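Local coordinates for tRNA (adenine(58)-N(1))-methyltransferase catalytic subunit TRM61 C-terminal domain-containing protein (Thermoplasma acidophilum, PDB 1YB2), which probably transfers methyl groups from S-adenosyl-L-methionine to adenine in RNA, as tRNA (adenine(58)-N(1))-methyltransferases do, at residues V117-G122 and V140-E145; M112-V117 and Y180-A185. All blocks are in the same frame, centred on the assembly; numbering follows the deposited sequence.

Interaction 1. Residues V117-G122 and V140-E145; sequences VGVGSG and VVERDE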
loop_
_atom_site.group_PDB
_atom_site.type_symbol
_atom_site.label_atom_id
_atom_site.label_comp_id
_atom_site.label_asym_id
_atom_site.label_seq_id
_atom_site.Cartn_x
_atom_site.Cartn_y
_atom_site.Cartn_z
ATOM N N VAL A 117 -5.072 15.882 -4.523
ATOM C CA VAL A 117 -4.799 17.005 -5.406
ATOM C C VAL A 117 -4.089 16.461 -6.651
ATOM O O VAL A 117 -2.931 16.022 -6.583
ATOM C CB VAL A 117 -3.958 18.089 -4.685
ATOM C CG1 VAL A 117 -3.773 19.304 -5.555
ATOM C CG2 VAL A 117 -4.625 18.482 -3.350
ATOM N N GLY A 118 -4.808 16.456 -7.770
ATOM C CA GLY A 118 -4.339 15.818 -9.002
ATOM C C GLY A 118 -4.820 14.384 -9.028
ATOM O O GLY A 118 -4.468 13.587 -8.162
ATOM N N VAL A 119 -5.635 14.053 -10.017
ATOM C CA VAL A 119 -6.291 12.760 -10.042
ATOM C C VAL A 119 -5.590 11.691 -10.914
ATOM O O VAL A 119 -5.689 10.502 -10.617
ATOM C CB VAL A 119 -7.799 12.911 -10.420
ATOM C CG1 VAL A 119 -7.963 13.180 -11.896
ATOM C CG2 VAL A 119 -8.593 11.690 -9.977
ATOM N N GLY A 120 -4.870 12.105 -11.958
ATOM C CA GLY A 120 -4.313 11.144 -12.932
ATOM C C GLY A 120 -5.396 10.304 -13.592
ATOM O O GLY A 120 -6.407 10.840 -14.049
ATOM N N SER A 121 -5.197 8.983 -13.615
ATOM C CA SER A 121 -6.136 8.043 -14.228
ATOM C C SER A 121 -7.269 7.670 -13.266
ATOM O O SER A 121 -8.282 7.067 -13.664
ATOM C CB SER A 121 -5.399 6.768 -14.615
ATOM O OG SER A 121 -4.786 6.197 -13.458
ATOM N N GLY A 122 -7.091 8.009 -11.993
ATOM C CA GLY A 122 -8.065 7.599 -10.994
ATOM C C GLY A 122 -7.563 6.361 -10.284
ATOM O O GLY A 122 -8.236 5.836 -9.413
ATOM N N VAL A 140 -11.493 15.205 -4.357
ATOM C CA VAL A 140 -10.555 15.261 -5.477
ATOM C C VAL A 140 -10.587 16.661 -6.068
ATOM O O VAL A 140 -11.652 17.161 -6.461
ATOM C CB VAL A 140 -10.919 14.216 -6.562
ATOM C CG1 VAL A 140 -9.989 14.324 -7.762
ATOM C CG2 VAL A 140 -10.875 12.804 -5.975
ATOM N N VAL A 141 -9.423 17.304 -6.086
ATOM C CA VAL A 141 -9.239 18.623 -6.686
ATOM C C VAL A 141 -8.416 18.411 -7.948
ATOM O O VAL A 141 -7.268 17.942 -7.870
ATOM C CB VAL A 141 -8.471 19.593 -5.728
ATOM C CG1 VAL A 141 -8.305 20.995 -6.357
ATOM C CG2 VAL A 141 -9.161 19.692 -4.379
ATOM N N GLU A 142 -9.009 18.710 -9.102
ATOM C CA GLU A 142 -8.364 18.487 -10.404
ATOM C C GLU A 142 -8.613 19.660 -11.357
ATOM O O GLU A 142 -9.759 19.998 -11.642
ATOM C CB GLU A 142 -8.838 17.164 -11.032
ATOM C CG GLU A 142 -8.408 16.910 -12.488
ATOM C CD GLU A 142 -6.887 16.951 -12.709
ATOM O OE1 GLU A 142 -6.137 16.373 -11.902
ATOM O OE2 GLU A 142 -6.442 17.555 -13.713
ATOM N N ARG A 143 -7.535 20.252 -11.868
ATOM C CA ARG A 143 -7.627 21.432 -12.750
ATOM C C ARG A 143 -8.152 21.121 -14.161
ATOM O O ARG A 143 -8.755 21.982 -14.807
ATOM C CB ARG A 143 -6.269 22.143 -12.835
ATOM C CG ARG A 143 -5.173 21.312 -13.529
ATOM C CD ARG A 143 -3.822 21.988 -13.468
ATOM N NE ARG A 143 -3.289 22.010 -12.106
ATOM C CZ ARG A 143 -2.108 22.522 -11.762
ATOM N NH1 ARG A 143 -1.312 23.057 -12.688
ATOM N NH2 ARG A 143 -1.723 22.499 -10.490
ATOM N N ASP A 144 -7.911 19.908 -14.642
ATOM C CA ASP A 144 -8.309 19.512 -15.993
ATOM C C ASP A 144 -9.687 18.842 -16.007
ATOM O O ASP A 144 -9.865 17.754 -15.451
ATOM C CB ASP A 144 -7.249 18.598 -16.610
ATOM C CG ASP A 144 -7.442 18.401 -18.097
ATOM O OD1 ASP A 144 -8.253 17.537 -18.501
ATOM O OD2 ASP A 144 -6.771 19.118 -18.872
ATOM N N GLU A 145 -10.657 19.492 -16.652
ATOM C CA GLU A 145 -12.049 19.033 -16.642
ATOM C C GLU A 145 -12.191 17.640 -17.248
ATOM O O GLU A 145 -12.945 16.803 -16.740
ATOM C CB GLU A 145 -12.952 20.023 -17.397
ATOM C CG GLU A 145 -14.446 19.887 -17.093
ATOM C CD GLU A 145 -15.320 20.699 -18.042
ATOM O OE1 GLU A 145 -15.404 20.342 -19.240
ATOM O OE2 GLU A 145 -15.936 21.689 -17.592
HETATM O O HOH W 1 -4.255 14.760 -12.786
#
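Glu142 reaches across to the glycine-rich loop Val117-Gly122 and takes hold of its backbone. From CB, which lies just 4.2 Å from Val119 CG1, the chain leaves with CG anti to the backbone N (chi1 171°), then bends at chi2 so that the carboxylate turns back toward the loop. CG packs on the same methyl, with Glu142 CG and Val119 CG1 3.8 Å apart, and CD also lies close to it. Beyond CD the two oxygens part company. OE1 accepts Val119 N at 3.0 Å, a fairly straight bond that arrives on the anti side of the carboxylate, 17° out of its plane; it also accepts a hydrogen bond from water 1, which in turn accepts one from Gly120 N. OE2 looks back to its own chain and receives the N-H of Asp144, the N-cap residue of helix 145-156. With both oxygens engaged, rotation of the carboxylate is restrained.

Just before this, strand 137-141 pairs in parallel with Val117, and Gly118 N gives a nearly linear bond to Val141 O at 2.9 Å. Gly118 suits its place because a CB at its backbone angles would be jammed against the carbonyl O of Val117. Alongside, beta-branched valines pack together: Val119 CG2 meets Val140 CG1 at 3.7 Å, the two side chains crossing at about a right angle, while helix 145-156 covers them through Met152.

A glycine-rich loop after the first strand of the Rossmann-like sheet, faced by an acidic residue near the C-terminal end of the second strand, is the cofactor-site signature of class I methyltransferases. Glu142 is predicted to bind S-adenosyl-L-methionine, and its bonds to two backbone N-H groups would hold the carboxylate in a preset orientation, consistent with that role.

Interaction 2. Residues M112-V117 and Y180-A185; sequences MDILEV and YDAVIA
Leu115 and Tyr180 pack against each other at the centre of the Rossmann-like methyltransferase sheet, where strand 113-117 runs parallel to strand 180-185, the axes of their regular parts 4.7 Å apart. Leu115 gives up the most surface. Its CB sits over one face of the tyrosine ring, 3.8 Å from the ring centroid and 18° off the normal, a CH-pi contact. CG stands anti to the backbone N (chi1 178°), which lets both methyls follow the ring outward: Leu115 CD2 comes within 3.9 Å of Tyr180 CD2, and CD1 approaches CZ. A flat ring suits this place because it can lie under a branched aliphatic chain while its hydroxyl reaches Ser176. Asp113 O meets the ring at its edge, in plane.

Leu115 turns both its N and its O to strand 180-185: N donates to Ala182 O and O accepts Ile184 N. Val117 N repeats the pattern with Ile184 O, so the ladder is regular from Leu115 to Val117. On the other face of the sheet Ile114 CG2 touches Ile184 CD1 at 4.0 Å, beneath helix 123-132, a fitting site for branched aliphatics; Ala182 is small enough to leave room for the selenomethionine methyl, CE of Met112.

Asp181, which buries nearly as much as Tyr180, lies where the chain turns a corner before the regular strand. Its N donates to Asp113 O in the carbonyl plane, and its carboxylate accepts Asp113 N, a pair of hydrogen bonds just before the regular ladder. Asp181 OD1 forms a salt bridge with Lys202, which may offset the nearby charge of Asp113, whose OD1 bonds Thr137 OG1. The remaining oxygen, Asp181 OD2, uses its anti lone pair to accept Asp113 N at 2.7 Å, with an N-H...O angle of 174°.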
loop_
_atom_site.group_PDB
_atom_site.type_symbol
_atom_site.label_atom_id
_atom_site.label_comp_id
_atom_site.label_asym_id
_atom_site.label_seq_id
_atom_site.Cartn_x
_atom_site.Cartn_y
_atom_site.Cartn_z
HETATM N N MSE A 112 -11.335 7.998 7.464
HETATM C CA MSE A 112 -10.530 9.182 7.159
HETATM C C MSE A 112 -11.190 10.082 6.116
HETATM O O MSE A 112 -11.897 9.615 5.227
HETATM C CB MSE A 112 -9.138 8.774 6.660
HETATM C CG MSE A 112 -8.286 7.981 7.650
HETATM SE SE MSE A 112 -6.614 7.414 6.777
HETATM C CE MSE A 112 -5.730 9.095 6.912
ATOM N N ASP A 113 -10.947 11.383 6.245
ATOM C CA ASP A 113 -11.276 12.348 5.198
ATOM C C ASP A 113 -9.993 12.719 4.449
ATOM O O ASP A 113 -9.112 13.396 4.983
ATOM C CB ASP A 113 -11.956 13.580 5.774
ATOM C CG ASP A 113 -13.292 13.252 6.432
ATOM O OD1 ASP A 113 -14.082 12.448 5.875
ATOM O OD2 ASP A 113 -13.559 13.801 7.516
ATOM N N ILE A 114 -9.919 12.273 3.205
ATOM C CA ILE A 114 -8.712 12.374 2.397
ATOM C C ILE A 114 -8.884 13.399 1.293
ATOM O O ILE A 114 -9.943 13.475 0.643
ATOM C CB ILE A 114 -8.334 10.975 1.821
ATOM C CG1 ILE A 114 -8.078 10.009 3.000
ATOM C CG2 ILE A 114 -7.127 11.069 0.841
ATOM C CD1 ILE A 114 -7.729 8.595 2.583
ATOM N N LEU A 115 -7.843 14.197 1.098
ATOM C CA LEU A 115 -7.788 15.167 0.017
ATOM C C LEU A 115 -6.788 14.662 -1.022
ATOM O O LEU A 115 -5.642 14.357 -0.688
ATOM C CB LEU A 115 -7.345 16.547 0.547
ATOM C CG LEU A 115 -7.198 17.641 -0.523
ATOM C CD1 LEU A 115 -8.560 17.931 -1.144
ATOM C CD2 LEU A 115 -6.611 18.914 0.078
ATOM N N GLU A 116 -7.231 14.553 -2.273
ATOM C CA GLU A 116 -6.357 14.179 -3.365
ATOM C C GLU A 116 -6.275 15.336 -4.366
ATOM O O GLU A 116 -7.280 15.717 -4.980
ATOM C CB GLU A 116 -6.879 12.890 -4.019
ATOM C CG GLU A 116 -6.078 12.386 -5.180
ATOM C CD GLU A 116 -6.649 11.090 -5.776
ATOM O OE1 GLU A 116 -7.841 10.776 -5.544
ATOM O OE2 GLU A 116 -5.902 10.390 -6.499
ATOM N N VAL A 117 -5.072 15.882 -4.523
ATOM C CA VAL A 117 -4.799 17.005 -5.406
ATOM C C VAL A 117 -4.089 16.461 -6.651
ATOM O O VAL A 117 -2.931 16.022 -6.583
ATOM C CB VAL A 117 -3.958 18.089 -4.685
ATOM C CG1 VAL A 117 -3.773 19.304 -5.555
ATOM C CG2 VAL A 117 -4.625 18.482 -3.350
ATOM N N TYR A 180 -8.361 17.921 6.578
ATOM C CA TYR A 180 -8.232 16.547 6.064
ATOM C C TYR A 180 -7.306 15.686 6.921
ATOM O O TYR A 180 -6.403 16.205 7.562
ATOM C CB TYR A 180 -7.782 16.577 4.591
ATOM C CG TYR A 180 -8.807 17.299 3.765
ATOM C CD1 TYR A 180 -9.989 16.656 3.365
ATOM C CD2 TYR A 180 -8.647 18.644 3.449
ATOM C CE1 TYR A 180 -10.967 17.336 2.642
ATOM C CE2 TYR A 180 -9.614 19.329 2.731
ATOM C CZ TYR A 180 -10.769 18.670 2.328
ATOM O OH TYR A 180 -11.734 19.372 1.626
ATOM N N ASP A 181 -7.538 14.376 6.925
ATOM C CA ASP A 181 -6.722 13.443 7.698
ATOM C C ASP A 181 -5.452 13.050 6.959
ATOM O O ASP A 181 -4.536 12.505 7.567
ATOM C CB ASP A 181 -7.522 12.178 8.024
ATOM C CG ASP A 181 -8.667 12.441 8.975
ATOM O OD1 ASP A 181 -8.405 12.949 10.076
ATOM O OD2 ASP A 181 -9.825 12.132 8.628
ATOM N N ALA A 182 -5.421 13.301 5.643
ATOM C CA ALA A 182 -4.298 12.938 4.770
ATOM C C ALA A 182 -4.450 13.715 3.481
ATOM O O ALA A 182 -5.571 14.001 3.041
ATOM C CB ALA A 182 -4.287 11.430 4.458
ATOM N N VAL A 183 -3.314 14.062 2.894
ATOM C CA VAL A 183 -3.275 14.705 1.591
ATOM C C VAL A 183 -2.367 13.894 0.697
ATOM O O VAL A 183 -1.262 13.484 1.095
ATOM C CB VAL A 183 -2.764 16.154 1.630
ATOM C CG1 VAL A 183 -2.653 16.721 0.208
ATOM C CG2 VAL A 183 -3.689 17.030 2.501
ATOM N N ILE A 184 -2.863 13.631 -0.507
ATOM C CA ILE A 184 -2.085 12.949 -1.519
ATOM C C ILE A 184 -2.038 13.862 -2.734
ATOM O O ILE A 184 -3.087 14.211 -3.306
ATOM C CB ILE A 184 -2.689 11.555 -1.832
ATOM C CG1 ILE A 184 -2.473 10.636 -0.616
ATOM C CG2 ILE A 184 -2.017 10.974 -3.090
ATOM C CD1 ILE A 184 -3.577 9.665 -0.347
ATOM N N ALA A 185 -0.822 14.272 -3.110
ATOM C CA ALA A 185 -0.622 15.281 -4.153
ATOM C C ALA A 185 0.225 14.796 -5.329
ATOM O O ALA A 185 1.356 14.328 -5.154
ATOM C CB ALA A 185 -0.016 16.541 -3.550
HETATM O O HOH W 2 -12.048 12.373 10.220
#

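How the interactions relate
Both contacts belong to one seven-stranded mixed sheet and lie about 13 Å apart, centre to centre. Strand 113-117 is the common element: strand 137-141 flanks it in interaction 1 and strand 180-185 in interaction 2, with Val117 shared by both. Along the chain the order is 112-117, 117-122, 140-145 and 180-185, so interaction 2 spans the longer excursion and interaction 1 the shorter one within it. Glu116 O probably accepts Val141 N at 2.9 Å, and Leu115 packs on Val141, knitting the two together. Interaction 2 lies nearer the centre of the chain, and the C-terminal ends of its strands, with the loop of interaction 1, point to the predicted cofactor site near Asp186 and Asp170.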